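Local atomic coordinates of activator of Hsp90 ATPase homologue 1/2-like C-terminal domain-containing protein (Staphylococcus saprophyticus subsp. saprophyticus, PDB entry 3Q6A), a protein that is of unknown function but belongs to the AHA1 family, related to the C-terminal domain of Hsp90 ATPase activators and to Bet v 1-like proteins. Residues D[14-19]-D[117-122]; D[67-72]-D[76-81]; D[1-6]-D[110-115]. All blocks are in the same frame, centred on the assembly; numbering follows the deposited sequence.

Contact 1: D[14-19]-D[117-122]; sequences ETVFEA and SCLKVY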
ATOM      1  N   GLU D  14      18.618   7.083  -8.846  1.00 26.78           N
ATOM      2  CA  GLU D  14      19.261   6.041  -9.636  1.00 32.11           C
ATOM      3  C   GLU D  14      18.973   4.677  -9.039  1.00 31.19           C
ATOM      4  O   GLU D  14      18.675   3.721  -9.756  1.00 33.41           O
ATOM      5  CB  GLU D  14      20.788   6.232  -9.688  1.00 34.86           C
ATOM      6  CG  GLU D  14      21.280   7.492 -10.385  1.00 44.61           C
ATOM      7  CD  GLU D  14      20.997   8.751  -9.593  1.00 49.91           C
ATOM      8  OE1 GLU D  14      20.869   8.644  -8.348  1.00 34.62           O
ATOM      9  OE2 GLU D  14      20.918   9.841 -10.213  1.00 38.56           O
ATOM     10  N   THR D  15      19.054   4.588  -7.716  1.00 27.97           N
ATOM     11  CA  THR D  15      18.826   3.333  -7.024  1.00 27.35           C
ATOM     12  C   THR D  15      17.397   2.820  -7.189  1.00 20.51           C
ATOM     13  O   THR D  15      17.181   1.618  -7.314  1.00 34.38           O
ATOM     14  CB  THR D  15      19.117   3.462  -5.520  1.00 33.99           C
ATOM     15  OG1 THR D  15      20.486   3.839  -5.332  1.00 35.40           O
ATOM     16  CG2 THR D  15      18.865   2.131  -4.816  1.00 33.50           C
ATOM     17  N   VAL D  16      16.432   3.729  -7.179  1.00 22.74           N
ATOM     18  CA  VAL D  16      15.035   3.333  -7.340  1.00 24.47           C
ATOM     19  C   VAL D  16      14.817   2.876  -8.788  1.00 28.26           C
ATOM     20  O   VAL D  16      14.170   1.863  -9.035  1.00 29.42           O
ATOM     21  CB  VAL D  16      14.077   4.503  -7.025  1.00 19.66           C
ATOM     22  CG1 VAL D  16      12.625   4.050  -7.217  1.00 25.57           C
ATOM     23  CG2 VAL D  16      14.291   4.984  -5.579  1.00 18.19           C
ATOM     24  N   PHE D  17      15.367   3.627  -9.740  1.00 32.03           N
ATOM     25  CA  PHE D  17      15.244   3.292 -11.158  1.00 22.84           C
ATOM     26  C   PHE D  17      15.798   1.892 -11.380  1.00 29.73           C
ATOM     27  O   PHE D  17      15.158   1.052 -12.014  1.00 24.62           O
ATOM     28  CB  PHE D  17      16.023   4.305 -12.010  1.00 29.22           C
ATOM     29  CG  PHE D  17      16.059   3.972 -13.489  1.00 27.11           C
ATOM     30  CD1 PHE D  17      15.012   4.345 -14.332  1.00 33.17           C
ATOM     31  CD2 PHE D  17      17.139   3.277 -14.027  1.00 29.43           C
ATOM     32  CE1 PHE D  17      15.045   4.028 -15.700  1.00 34.21           C
ATOM     33  CE2 PHE D  17      17.182   2.954 -15.386  1.00 29.52           C
ATOM     34  CZ  PHE D  17      16.133   3.333 -16.221  1.00 34.22           C
ATOM     35  N   GLU D  18      16.985   1.637 -10.833  1.00 21.79           N
ATOM     36  CA  GLU D  18      17.630   0.343 -10.970  1.00 26.68           C
ATOM     37  C   GLU D  18      16.806  -0.797 -10.391  1.00 35.03           C
ATOM     38  O   GLU D  18      16.869  -1.923 -10.884  1.00 26.73           O
ATOM     39  CB  GLU D  18      19.006   0.348 -10.301  1.00 33.65           C
ATOM     40  CG  GLU D  18      20.089   1.110 -11.063  1.00 28.91           C
ATOM     41  CD  GLU D  18      20.380   0.531 -12.451  1.00 33.02           C
ATOM     42  OE1 GLU D  18      20.677  -0.679 -12.555  1.00 38.02           O
ATOM     43  OE2 GLU D  18      20.311   1.295 -13.433  1.00 37.25           O
ATOM     44  N   ALA D  19      16.048  -0.510  -9.332  1.00 25.19           N
ATOM     45  CA  ALA D  19      15.221  -1.523  -8.693  1.00 29.36           C
ATOM     46  C   ALA D  19      14.230  -2.145  -9.676  1.00 22.12           C
ATOM     47  O   ALA D  19      13.918  -3.337  -9.567  1.00 26.14           O
ATOM     48  CB  ALA D  19      14.469  -0.911  -7.491  1.00 24.27           C
ATOM     49  N   SER D 117       4.526   0.320  -2.008  1.00 20.05           N
ATOM     50  CA  SER D 117       4.818   0.139  -0.582  1.00 16.52           C
ATOM     51  C   SER D 117       5.866  -0.944  -0.443  1.00 21.19           C
ATOM     52  O   SER D 117       6.775  -0.834   0.370  1.00 19.40           O
ATOM     53  CB  SER D 117       3.554  -0.272   0.198  1.00 12.80           C
ATOM     54  OG  SER D 117       2.609   0.775   0.144  1.00 15.21           O
ATOM     55  N   CYS D 118       5.732  -2.004  -1.231  1.00 15.86           N
ATOM     56  CA  CYS D 118       6.711  -3.085  -1.216  1.00 18.12           C
ATOM     57  C   CYS D 118       8.044  -2.510  -1.703  1.00 18.04           C
ATOM     58  O   CYS D 118       9.104  -2.855  -1.190  1.00 19.75           O
ATOM     59  CB  CYS D 118       6.280  -4.206  -2.153  1.00 21.00           C
ATOM     60  SG  CYS D 118       4.821  -5.104  -1.593  1.00 20.82           S
ATOM     61  N   LEU D 119       7.976  -1.646  -2.710  1.00 14.40           N
ATOM     62  CA  LEU D 119       9.182  -1.011  -3.245  1.00 15.56           C
ATOM     63  C   LEU D 119       9.910  -0.240  -2.136  1.00 21.83           C
ATOM     64  O   LEU D 119      11.114  -0.427  -1.912  1.00 21.81           O
ATOM     65  CB  LEU D 119       8.808  -0.058  -4.374  1.00 16.94           C
ATOM     66  CG  LEU D 119       9.957   0.798  -4.914  1.00 18.73           C
ATOM     67  CD1 LEU D 119      10.988  -0.110  -5.594  1.00 18.44           C
ATOM     68  CD2 LEU D 119       9.424   1.857  -5.842  1.00 14.73           C
ATOM     69  N   LYS D 120       9.167   0.613  -1.441  1.00 21.65           N
ATOM     70  CA  LYS D 120       9.709   1.452  -0.371  1.00 19.21           C
ATOM     71  C   LYS D 120      10.389   0.628   0.718  1.00 23.28           C
ATOM     72  O   LYS D 120      11.517   0.938   1.158  1.00 20.05           O
ATOM     73  CB  LYS D 120       8.586   2.317   0.209  1.00 15.91           C
ATOM     74  CG  LYS D 120       9.020   3.298   1.308  1.00 14.02           C
ATOM     75  CD  LYS D 120       7.834   4.064   1.875  1.00 19.22           C
ATOM     76  CE  LYS D 120       8.258   5.048   2.979  1.00 15.42           C
ATOM     77  NZ  LYS D 120       9.092   6.204   2.458  1.00 14.62           N
ATOM     78  N   VAL D 121       9.724  -0.442   1.144  1.00 21.35           N
ATOM     79  CA  VAL D 121      10.285  -1.302   2.171  1.00 17.88           C
ATOM     80  C   VAL D 121      11.556  -2.012   1.700  1.00 22.67           C
ATOM     81  O   VAL D 121      12.535  -2.113   2.443  1.00 23.06           O
ATOM     82  CB  VAL D 121       9.277  -2.374   2.601  1.00 21.89           C
ATOM     83  CG1 VAL D 121       9.911  -3.290   3.637  1.00 23.10           C
ATOM     84  CG2 VAL D 121       8.024  -1.704   3.154  1.00 23.37           C
ATOM     85  N   TYR D 122      11.535  -2.512   0.469  1.00 19.37           N
ATOM     86  CA  TYR D 122      12.695  -3.217  -0.071  1.00 23.44           C
ATOM     87  C   TYR D 122      13.935  -2.315  -0.162  1.00 21.20           C
ATOM     88  O   TYR D 122      15.036  -2.730   0.213  1.00 23.05           O
ATOM     89  CB  TYR D 122      12.350  -3.802  -1.447  1.00 19.48           C
ATOM     90  CG  TYR D 122      13.534  -4.301  -2.256  1.00 22.20           C
ATOM     91  CD1 TYR D 122      14.314  -5.361  -1.800  1.00 24.82           C
ATOM     92  CD2 TYR D 122      13.877  -3.700  -3.471  1.00 28.14           C
ATOM     93  CE1 TYR D 122      15.420  -5.816  -2.535  1.00 34.48           C
ATOM     94  CE2 TYR D 122      14.981  -4.149  -4.217  1.00 25.52           C
ATOM     95  CZ  TYR D 122      15.746  -5.205  -3.736  1.00 29.93           C
ATOM     96  OH  TYR D 122      16.855  -5.640  -4.439  1.00 34.85           O
TER

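Contact 2: D[67-72]-D[76-81]; sequences LIAFTW and PITIQF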
ATOM      1  N   LEU D  67      12.357   7.738 -16.337  1.00 30.87           N
ATOM      2  CA  LEU D  67      11.101   7.284 -16.898  1.00 32.48           C
ATOM      3  C   LEU D  67      11.156   5.933 -17.574  1.00 30.69           C
ATOM      4  O   LEU D  67      12.142   5.574 -18.223  1.00 27.13           O
ATOM      5  CB  LEU D  67      10.564   8.337 -17.871  1.00 29.18           C
ATOM      6  CG  LEU D  67       9.310   8.017 -18.684  1.00 37.67           C
ATOM      7  CD1 LEU D  67       8.661   9.314 -19.125  1.00 23.73           C
ATOM      8  CD2 LEU D  67       9.671   7.164 -19.892  1.00 41.49           C
ATOM      9  N   ILE D  68      10.070   5.186 -17.392  1.00 27.28           N
ATOM     10  CA  ILE D  68       9.904   3.861 -17.980  1.00 29.77           C
ATOM     11  C   ILE D  68       8.477   3.876 -18.492  1.00 26.18           C
ATOM     12  O   ILE D  68       7.557   4.117 -17.721  1.00 24.64           O
ATOM     13  CB  ILE D  68      10.006   2.745 -16.928  1.00 30.91           C
ATOM     14  CG1 ILE D  68      11.364   2.790 -16.236  1.00 27.06           C
ATOM     15  CG2 ILE D  68       9.770   1.383 -17.591  1.00 30.58           C
ATOM     16  CD1 ILE D  68      11.511   1.762 -15.120  1.00 26.91           C
ATOM     17  N   ALA D  69       8.281   3.642 -19.787  1.00 26.84           N
ATOM     18  CA  ALA D  69       6.931   3.663 -20.324  1.00 27.19           C
ATOM     19  C   ALA D  69       6.628   2.383 -21.077  1.00 30.28           C
ATOM     20  O   ALA D  69       7.515   1.772 -21.683  1.00 27.91           O
ATOM     21  CB  ALA D  69       6.743   4.865 -21.230  1.00 28.98           C
ATOM     22  N   PHE D  70       5.365   1.978 -21.017  1.00 28.74           N
ATOM     23  CA  PHE D  70       4.913   0.768 -21.681  1.00 28.97           C
ATOM     24  C   PHE D  70       3.399   0.683 -21.571  1.00 24.05           C
ATOM     25  O   PHE D  70       2.757   1.592 -21.048  1.00 27.90           O
ATOM     26  CB  PHE D  70       5.583  -0.459 -21.053  1.00 20.69           C
ATOM     27  CG  PHE D  70       5.213  -0.693 -19.608  1.00 35.26           C
ATOM     28  CD1 PHE D  70       4.132  -1.508 -19.269  1.00 28.04           C
ATOM     29  CD2 PHE D  70       5.941  -0.086 -18.588  1.00 27.33           C
ATOM     30  CE1 PHE D  70       3.785  -1.714 -17.929  1.00 29.68           C
ATOM     31  CE2 PHE D  70       5.604  -0.279 -17.252  1.00 35.28           C
ATOM     32  CZ  PHE D  70       4.522  -1.099 -16.922  1.00 29.84           C
ATOM     33  N   THR D  71       2.823  -0.401 -22.082  1.00 32.50           N
ATOM     34  CA  THR D  71       1.379  -0.576 -22.041  1.00 26.03           C
ATOM     35  C   THR D  71       0.998  -1.973 -21.556  1.00 21.79           C
ATOM     36  O   THR D  71       1.761  -2.935 -21.687  1.00 27.31           O
ATOM     37  CB  THR D  71       0.734  -0.370 -23.456  1.00 34.15           C
ATOM     38  OG1 THR D  71       1.170   0.875 -24.017  1.00 34.38           O
ATOM     39  CG2 THR D  71      -0.795  -0.325 -23.359  1.00 29.81           C
ATOM     40  N   TRP D  72      -0.182  -2.065 -20.965  1.00 28.99           N
ATOM     41  CA  TRP D  72      -0.696  -3.348 -20.523  1.00 22.08           C
ATOM     42  C   TRP D  72      -2.215  -3.293 -20.572  1.00 27.01           C
ATOM     43  O   TRP D  72      -2.831  -2.325 -20.101  1.00 22.23           O
ATOM     44  CB  TRP D  72      -0.235  -3.698 -19.112  1.00 27.72           C
ATOM     45  CG  TRP D  72      -0.713  -5.050 -18.751  1.00 22.99           C
ATOM     46  CD1 TRP D  72      -1.790  -5.365 -17.960  1.00 26.87           C
ATOM     47  CD2 TRP D  72      -0.232  -6.287 -19.287  1.00 28.11           C
ATOM     48  NE1 TRP D  72      -2.008  -6.720 -17.985  1.00 24.61           N
ATOM     49  CE2 TRP D  72      -1.066  -7.310 -18.790  1.00 26.55           C
ATOM     50  CE3 TRP D  72       0.822  -6.627 -20.149  1.00 22.05           C
ATOM     51  CZ2 TRP D  72      -0.876  -8.650 -19.122  1.00 25.45           C
ATOM     52  CZ3 TRP D  72       1.008  -7.958 -20.480  1.00 32.71           C
ATOM     53  CH2 TRP D  72       0.161  -8.956 -19.967  1.00 29.93           C
ATOM     54  N   PRO D  76      -2.015   2.709 -21.233  1.00 27.69           N
ATOM     55  CA  PRO D  76      -0.656   3.270 -21.227  1.00 26.86           C
ATOM     56  C   PRO D  76      -0.175   3.376 -19.778  1.00 24.19           C
ATOM     57  O   PRO D  76      -0.946   3.743 -18.891  1.00 29.17           O
ATOM     58  CB  PRO D  76      -0.848   4.652 -21.856  1.00 27.28           C
ATOM     59  CG  PRO D  76      -2.006   4.437 -22.791  1.00 32.46           C
ATOM     60  CD  PRO D  76      -2.945   3.586 -21.966  1.00 24.57           C
ATOM     61  N   ILE D  77       1.090   3.058 -19.542  1.00 30.72           N
ATOM     62  CA  ILE D  77       1.652   3.124 -18.196  1.00 20.27           C
ATOM     63  C   ILE D  77       3.024   3.807 -18.218  1.00 26.88           C
ATOM     64  O   ILE D  77       3.826   3.589 -19.129  1.00 26.45           O
ATOM     65  CB  ILE D  77       1.822   1.723 -17.601  1.00 23.78           C
ATOM     66  CG1 ILE D  77       0.442   1.113 -17.303  1.00 16.06           C
ATOM     67  CG2 ILE D  77       2.675   1.784 -16.339  1.00 21.71           C
ATOM     68  CD1 ILE D  77       0.520  -0.335 -16.846  1.00 24.50           C
ATOM     69  N   THR D  78       3.269   4.642 -17.212  1.00 26.05           N
ATOM     70  CA  THR D  78       4.548   5.329 -17.078  1.00 27.86           C
ATOM     71  C   THR D  78       4.926   5.302 -15.608  1.00 27.29           C
ATOM     72  O   THR D  78       4.062   5.457 -14.734  1.00 23.53           O
ATOM     73  CB  THR D  78       4.475   6.809 -17.509  1.00 29.71           C
ATOM     74  OG1 THR D  78       3.487   7.481 -16.725  1.00 27.40           O
ATOM     75  CG2 THR D  78       4.128   6.933 -18.980  1.00 27.88           C
ATOM     76  N   ILE D  79       6.207   5.054 -15.351  1.00 21.41           N
ATOM     77  CA  ILE D  79       6.746   5.038 -14.004  1.00 18.28           C
ATOM     78  C   ILE D  79       7.816   6.116 -14.043  1.00 25.48           C
ATOM     79  O   ILE D  79       8.810   5.974 -14.748  1.00 23.14           O
ATOM     80  CB  ILE D  79       7.358   3.693 -13.670  1.00 20.03           C
ATOM     81  CG1 ILE D  79       6.285   2.593 -13.817  1.00 20.76           C
ATOM     82  CG2 ILE D  79       7.878   3.712 -12.238  1.00 19.24           C
ATOM     83  CD1 ILE D  79       6.786   1.190 -13.548  1.00 21.55           C
ATOM     84  N   GLN D  80       7.583   7.208 -13.318  1.00 23.49           N
ATOM     85  CA  GLN D  80       8.516   8.342 -13.317  1.00 23.40           C
ATOM     86  C   GLN D  80       9.258   8.434 -12.003  1.00 29.82           C
ATOM     87  O   GLN D  80       8.744   8.014 -10.972  1.00 24.46           O
ATOM     88  CB  GLN D  80       7.757   9.641 -13.546  1.00 24.34           C
ATOM     89  CG  GLN D  80       6.870   9.637 -14.773  1.00 38.86           C
ATOM     90  CD  GLN D  80       6.126  10.940 -14.940  1.00 38.59           C
ATOM     91  OE1 GLN D  80       6.732  11.983 -15.188  1.00 55.31           O
ATOM     92  NE2 GLN D  80       4.812  10.895 -14.798  1.00 42.32           N
ATOM     93  N   PHE D  81      10.468   8.986 -12.049  1.00 29.34           N
ATOM     94  CA  PHE D  81      11.293   9.145 -10.862  1.00 27.49           C
ATOM     95  C   PHE D  81      11.784  10.592 -10.772  1.00 31.98           C
ATOM     96  O   PHE D  81      12.488  11.062 -11.665  1.00 29.76           O
ATOM     97  CB  PHE D  81      12.489   8.190 -10.917  1.00 22.40           C
ATOM     98  CG  PHE D  81      12.129   6.771 -11.270  1.00 28.64           C
ATOM     99  CD1 PHE D  81      11.737   6.438 -12.565  1.00 25.03           C
ATOM    100  CD2 PHE D  81      12.164   5.764 -10.306  1.00 22.06           C
ATOM    101  CE1 PHE D  81      11.382   5.126 -12.896  1.00 27.38           C
ATOM    102  CE2 PHE D  81      11.812   4.450 -10.621  1.00 29.26           C
ATOM    103  CZ  PHE D  81      11.419   4.130 -11.922  1.00 26.33           C
TER

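Contact 3: D[1-6]-D[110-115]; sequences MDIITK and EGWVYM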
HETATM    1  N   MSE D   1     -10.241   8.811 -16.956  1.00 43.26           N
HETATM    2  CA  MSE D   1      -9.618   8.545 -15.630  1.00 49.11           C
HETATM    3  C   MSE D   1      -8.221   7.971 -15.760  1.00 48.70           C
HETATM    4  O   MSE D   1      -7.996   7.004 -16.486  1.00 48.13           O
HETATM    5  CB  MSE D   1     -10.475   7.564 -14.823  1.00 55.97           C
HETATM    6  CG  MSE D   1     -11.267   8.191 -13.686  1.00 64.61           C
HETATM    7 SE   MSE D   1     -10.192   8.656 -12.145  1.00 77.98          SE
HETATM    8  CE  MSE D   1      -9.756  10.481 -12.620  1.00 67.65           C
ATOM      9  N   ASP D   2      -7.283   8.585 -15.053  1.00 43.42           N
ATOM     10  CA  ASP D   2      -5.908   8.126 -15.035  1.00 40.44           C
ATOM     11  C   ASP D   2      -5.598   7.862 -13.574  1.00 33.89           C
ATOM     12  O   ASP D   2      -5.814   8.721 -12.725  1.00 41.92           O
ATOM     13  CB  ASP D   2      -4.973   9.199 -15.592  1.00 42.80           C
ATOM     14  CG  ASP D   2      -5.041   9.302 -17.104  1.00 53.56           C
ATOM     15  OD1 ASP D   2      -6.148   9.138 -17.660  1.00 51.17           O
ATOM     16  OD2 ASP D   2      -3.993   9.556 -17.735  1.00 50.28           O
ATOM     17  N   ILE D   3      -5.125   6.660 -13.273  1.00 28.44           N
ATOM     18  CA  ILE D   3      -4.790   6.314 -11.903  1.00 22.11           C
ATOM     19  C   ILE D   3      -3.343   6.722 -11.671  1.00 20.74           C
ATOM     20  O   ILE D   3      -2.417   6.098 -12.183  1.00 24.19           O
ATOM     21  CB  ILE D   3      -4.953   4.802 -11.652  1.00 23.71           C
ATOM     22  CG1 ILE D   3      -6.355   4.363 -12.081  1.00 26.57           C
ATOM     23  CG2 ILE D   3      -4.725   4.489 -10.183  1.00 26.94           C
ATOM     24  CD1 ILE D   3      -6.609   2.875 -11.935  1.00 26.31           C
ATOM     25  N   ILE D   4      -3.163   7.782 -10.892  1.00 20.09           N
ATOM     26  CA  ILE D   4      -1.838   8.301 -10.587  1.00 24.22           C
ATOM     27  C   ILE D   4      -1.520   8.085  -9.108  1.00 19.38           C
ATOM     28  O   ILE D   4      -2.290   8.492  -8.228  1.00 21.14           O
ATOM     29  CB  ILE D   4      -1.757   9.814 -10.921  1.00 23.27           C
ATOM     30  CG1 ILE D   4      -2.105  10.037 -12.395  1.00 30.50           C
ATOM     31  CG2 ILE D   4      -0.353  10.343 -10.643  1.00 26.10           C
ATOM     32  CD1 ILE D   4      -2.272  11.494 -12.778  1.00 31.31           C
ATOM     33  N   THR D   5      -0.401   7.424  -8.836  1.00 19.88           N
ATOM     34  CA  THR D   5       0.008   7.168  -7.464  1.00 17.77           C
ATOM     35  C   THR D   5       1.436   7.657  -7.235  1.00 20.70           C
ATOM     36  O   THR D   5       2.305   7.467  -8.077  1.00 20.18           O
ATOM     37  CB  THR D   5      -0.073   5.659  -7.142  1.00 23.42           C
ATOM     38  OG1 THR D   5      -1.365   5.170  -7.520  1.00 22.92           O
ATOM     39  CG2 THR D   5       0.121   5.423  -5.662  1.00 25.03           C
ATOM     40  N   LYS D   6       1.674   8.293  -6.096  1.00 17.18           N
ATOM     41  CA  LYS D   6       3.008   8.799  -5.786  1.00 20.83           C
ATOM     42  C   LYS D   6       3.497   8.208  -4.481  1.00 24.97           C
ATOM     43  O   LYS D   6       2.727   8.093  -3.525  1.00 24.64           O
ATOM     44  CB  LYS D   6       2.987  10.327  -5.689  1.00 23.74           C
ATOM     45  CG  LYS D   6       2.721  11.032  -7.010  1.00 28.30           C
ATOM     46  CD  LYS D   6       2.764  12.548  -6.870  1.00 30.27           C
ATOM     47  CE  LYS D   6       2.615  13.212  -8.231  1.00 38.32           C
ATOM     48  NZ  LYS D   6       2.671  14.699  -8.157  1.00 53.67           N
ATOM     49  N   GLU D 110      -5.280  -0.131  -5.659  1.00 18.77           N
ATOM     50  CA  GLU D 110      -4.742  -1.001  -4.624  1.00 14.52           C
ATOM     51  C   GLU D 110      -3.438  -1.635  -5.106  1.00 19.57           C
ATOM     52  O   GLU D 110      -2.447  -1.648  -4.392  1.00 14.47           O
ATOM     53  CB  GLU D 110      -5.756  -2.098  -4.305  1.00 13.75           C
ATOM     54  CG  GLU D 110      -5.274  -3.121  -3.308  1.00 18.46           C
ATOM     55  CD  GLU D 110      -6.354  -4.109  -3.006  1.00 22.04           C
ATOM     56  OE1 GLU D 110      -6.742  -4.843  -3.939  1.00 31.02           O
ATOM     57  OE2 GLU D 110      -6.824  -4.140  -1.861  1.00 25.24           O
ATOM     58  N   GLY D 111      -3.439  -2.161  -6.325  1.00 17.86           N
ATOM     59  CA  GLY D 111      -2.232  -2.798  -6.828  1.00 23.71           C
ATOM     60  C   GLY D 111      -1.030  -1.864  -6.881  1.00 16.62           C
ATOM     61  O   GLY D 111       0.084  -2.240  -6.494  1.00 16.04           O
ATOM     62  N   TRP D 112      -1.257  -0.651  -7.363  1.00 13.66           N
ATOM     63  CA  TRP D 112      -0.189   0.339  -7.486  1.00 15.31           C
ATOM     64  C   TRP D 112       0.311   0.770  -6.128  1.00 13.75           C
ATOM     65  O   TRP D 112       1.519   0.849  -5.915  1.00 12.95           O
ATOM     66  CB  TRP D 112      -0.675   1.560  -8.265  1.00 15.42           C
ATOM     67  CG  TRP D 112      -0.828   1.298  -9.735  1.00 22.86           C
ATOM     68  CD1 TRP D 112      -1.997   1.266 -10.450  1.00 23.79           C
ATOM     69  CD2 TRP D 112       0.221   0.980 -10.660  1.00 19.20           C
ATOM     70  NE1 TRP D 112      -1.738   0.939 -11.767  1.00 23.38           N
ATOM     71  CE2 TRP D 112      -0.385   0.759 -11.920  1.00 28.56           C
ATOM     72  CE3 TRP D 112       1.618   0.857 -10.546  1.00 14.32           C
ATOM     73  CZ2 TRP D 112       0.358   0.423 -13.056  1.00 24.72           C
ATOM     74  CZ3 TRP D 112       2.353   0.521 -11.678  1.00 19.00           C
ATOM     75  CH2 TRP D 112       1.720   0.308 -12.916  1.00 27.19           C
ATOM     76  N   VAL D 113      -0.610   1.016  -5.196  1.00 13.04           N
ATOM     77  CA  VAL D 113      -0.191   1.436  -3.858  1.00 11.48           C
ATOM     78  C   VAL D 113       0.587   0.334  -3.168  1.00 12.51           C
ATOM     79  O   VAL D 113       1.607   0.589  -2.555  1.00 16.59           O
ATOM     80  CB  VAL D 113      -1.391   1.807  -2.974  1.00 14.44           C
ATOM     81  CG1 VAL D 113      -0.901   2.202  -1.577  1.00 13.05           C
ATOM     82  CG2 VAL D 113      -2.162   2.969  -3.620  1.00 14.59           C
ATOM     83  N   TYR D 114       0.092  -0.895  -3.257  1.00 13.75           N
ATOM     84  CA  TYR D 114       0.796  -2.007  -2.632  1.00 19.22           C
ATOM     85  C   TYR D 114       2.204  -2.196  -3.238  1.00 13.09           C
ATOM     86  O   TYR D 114       3.185  -2.316  -2.514  1.00 18.20           O
ATOM     87  CB  TYR D 114      -0.010  -3.298  -2.794  1.00 14.74           C
ATOM     88  CG  TYR D 114       0.601  -4.456  -2.058  1.00 12.58           C
ATOM     89  CD1 TYR D 114       0.800  -4.402  -0.679  1.00 11.52           C
ATOM     90  CD2 TYR D 114       1.015  -5.601  -2.739  1.00 19.14           C
ATOM     91  CE1 TYR D 114       1.406  -5.468   0.009  1.00 24.04           C
ATOM     92  CE2 TYR D 114       1.621  -6.672  -2.057  1.00 17.83           C
ATOM     93  CZ  TYR D 114       1.811  -6.596  -0.690  1.00 20.07           C
ATOM     94  OH  TYR D 114       2.386  -7.657  -0.017  1.00 25.33           O
HETATM   95  N   MSE D 115       2.303  -2.242  -4.566  1.00 14.05           N
HETATM   96  CA  MSE D 115       3.621  -2.430  -5.179  1.00 15.67           C
HETATM   97  C   MSE D 115       4.619  -1.355  -4.731  1.00 14.53           C
HETATM   98  O   MSE D 115       5.772  -1.664  -4.423  1.00 19.30           O
HETATM   99  CB  MSE D 115       3.521  -2.429  -6.718  1.00 18.84           C
HETATM  100  CG  MSE D 115       4.877  -2.645  -7.476  1.00 17.01           C
HETATM  101 SE   MSE D 115       5.918  -1.147  -7.724  1.00  9.94          SE
HETATM  102  CE  MSE D 115       5.022  -0.385  -9.005  1.00 19.02           C
TER

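Contact 1: D[14-19]-D[117-122]
Leu119 of the long helix reaches the short helix with both of its terminal methyls: CD2 lies 4.1 Å from Val16 CG1, and CD1 lies 4.0 Å from Ala19 CB. Val16 and Ala19 are one helical turn apart, so the leucine fork spans the turn with one prong for each. Extension explains the reach. Leu119 carries CG opposite its backbone N (chi1 173°), which directs the branched end across to the short helix, and the turn at chi2 (66°) spreads the two methyls over the two partners. Val16 CG1, opposite its own N (chi1 180°), is the methyl that touches; the side chain crosses that of Leu119 at about a right angle, and one methyl of each meets. Ala19 points toward the long helix and needs nothing beyond CB to meet it. The small patch continues through neighbours: Leu123 of helix 102-125 touches both Val16 and Ala19, as well as Thr15, and Val90 of strand 87-94 touches Val16 and Leu119. All three touching residues are buried and meet through carbon alone, so the two helices are joined here by dispersion and by exclusion of water, without a directional bond to fix the angle between them.

Contact 2: D[67-72]-D[76-81]
Phe70 and Ile77 face each other in a hydrogen-bonded antiparallel pair, with the isoleucine lying over the ring. Ile77 CB sits 4.1 Å from the centroid of the Phe70 ring and 16° off its normal, a CH-pi contact; its CG2 lies 3.5 Å from Phe70 CZ. The phenyl reaches this place because CG stands between the backbone N and the carbonyl carbon (chi1 64°), which folds the ring toward the partner strand. Ile79 CD1 meets the same ring from its edge, 4.2 Å from Phe70 CE2. Ile68 and Ile79 stand side by side, and Ile68 CD1 touches the edge of the Phe81 ring, 4.0 Å from CZ. Ala69 and Thr78 pair on the other face, joined by their methyls, while Thr71 OG1 is hydrogen-bonded to Glu60 on strand 53-63. Four backbone bonds hold the register: Ile68 and Ile79 exchange two, as do Phe70 and Ile77, where Ile77 N to Phe70 O is 2.7 Å. Ile68, Phe70, Ile77 and Ile79 lie on the face where helix 13-21 packs: Phe17 meets Ile68 and Phe20 meets Ile79. This is a central beta hairpin of the seven-stranded antiparallel sheet, as in the helix-grip fold of Bet v 1-like proteins.

Contact 3: D[1-6]-D[110-115]
Trp112 meets the N-terminal strand first through its CB, which lies 3.8 Å from Thr5 OG1. From there CG leaves opposite the carbonyl carbon (chi1 -73°), and the indole leaves the helix toward the sheet. On the pyrrole side, Trp112 CD1 is 4.2 Å from Ile3 CG2, a contact of methyl with aromatic carbon at the start of the strand. The next atom, NE1, is polar and buried, and is satisfied by a hydrogen bond to Glu94 OE1, from the strand beside 3-9 in the sheet; this bond should help fix the rotation of the indole. The six-membered ring then runs on past the N-terminal strand: Trp112 CZ3 comes 3.9 Å from Met115 CE, the terminal methyl of a selenomethionine one turn later on the same helix, and the tip of the ring is directed toward strand 75-84. Thr92 and Leu134 also touch this side chain. Thr5 serves two neighbouring helix positions with its two branches. While OG1 lies by Trp112 CB and is hydrogen-bonded to Lys109 NZ, Thr5 CG2 reaches 3.9 Å to Val113 CG2, the two side chains crossing at about a right angle. Residues 3-6 of strand 3-9 and helix segment 110-115 run nearly parallel, their axes 18° apart and 8.8 Å at closest approach. Strand 3-9 is an outermost strand of the sheet within this chain, bonded to strand 87-94 through Ile3 with Glu94 and Thr5 with Thr92. Helix 102-125 lies along it, and the second subunit packs beside both, with its Glu110 against Thr5 and its Val113 against Val113.

In the fold
Contacts 1 and 3 lie about 15 Å apart between centres and both use helix 102-125, which packs on strand 3-9 through 110-115 and on helix 13-21 through 117-122. Contact 2 is a hairpin of the same sheet to which strand 3-9 of contact 3 belongs. It touches contact 1 through Val16 CG1, 3.5 Å from Phe81 CE2, and contact 3 through Ile77 CG2, 3.8 Å from Trp112 CH2; its centre is about 15 Å and 12 Å from theirs. Along the chain, contact 2 is nested within the loops closed by both others, whose segments alternate. Contacts 1 and 3 also border the second subunit, whereas contact 2 does not. Through these touches both helices pack on the same side of the hairpin.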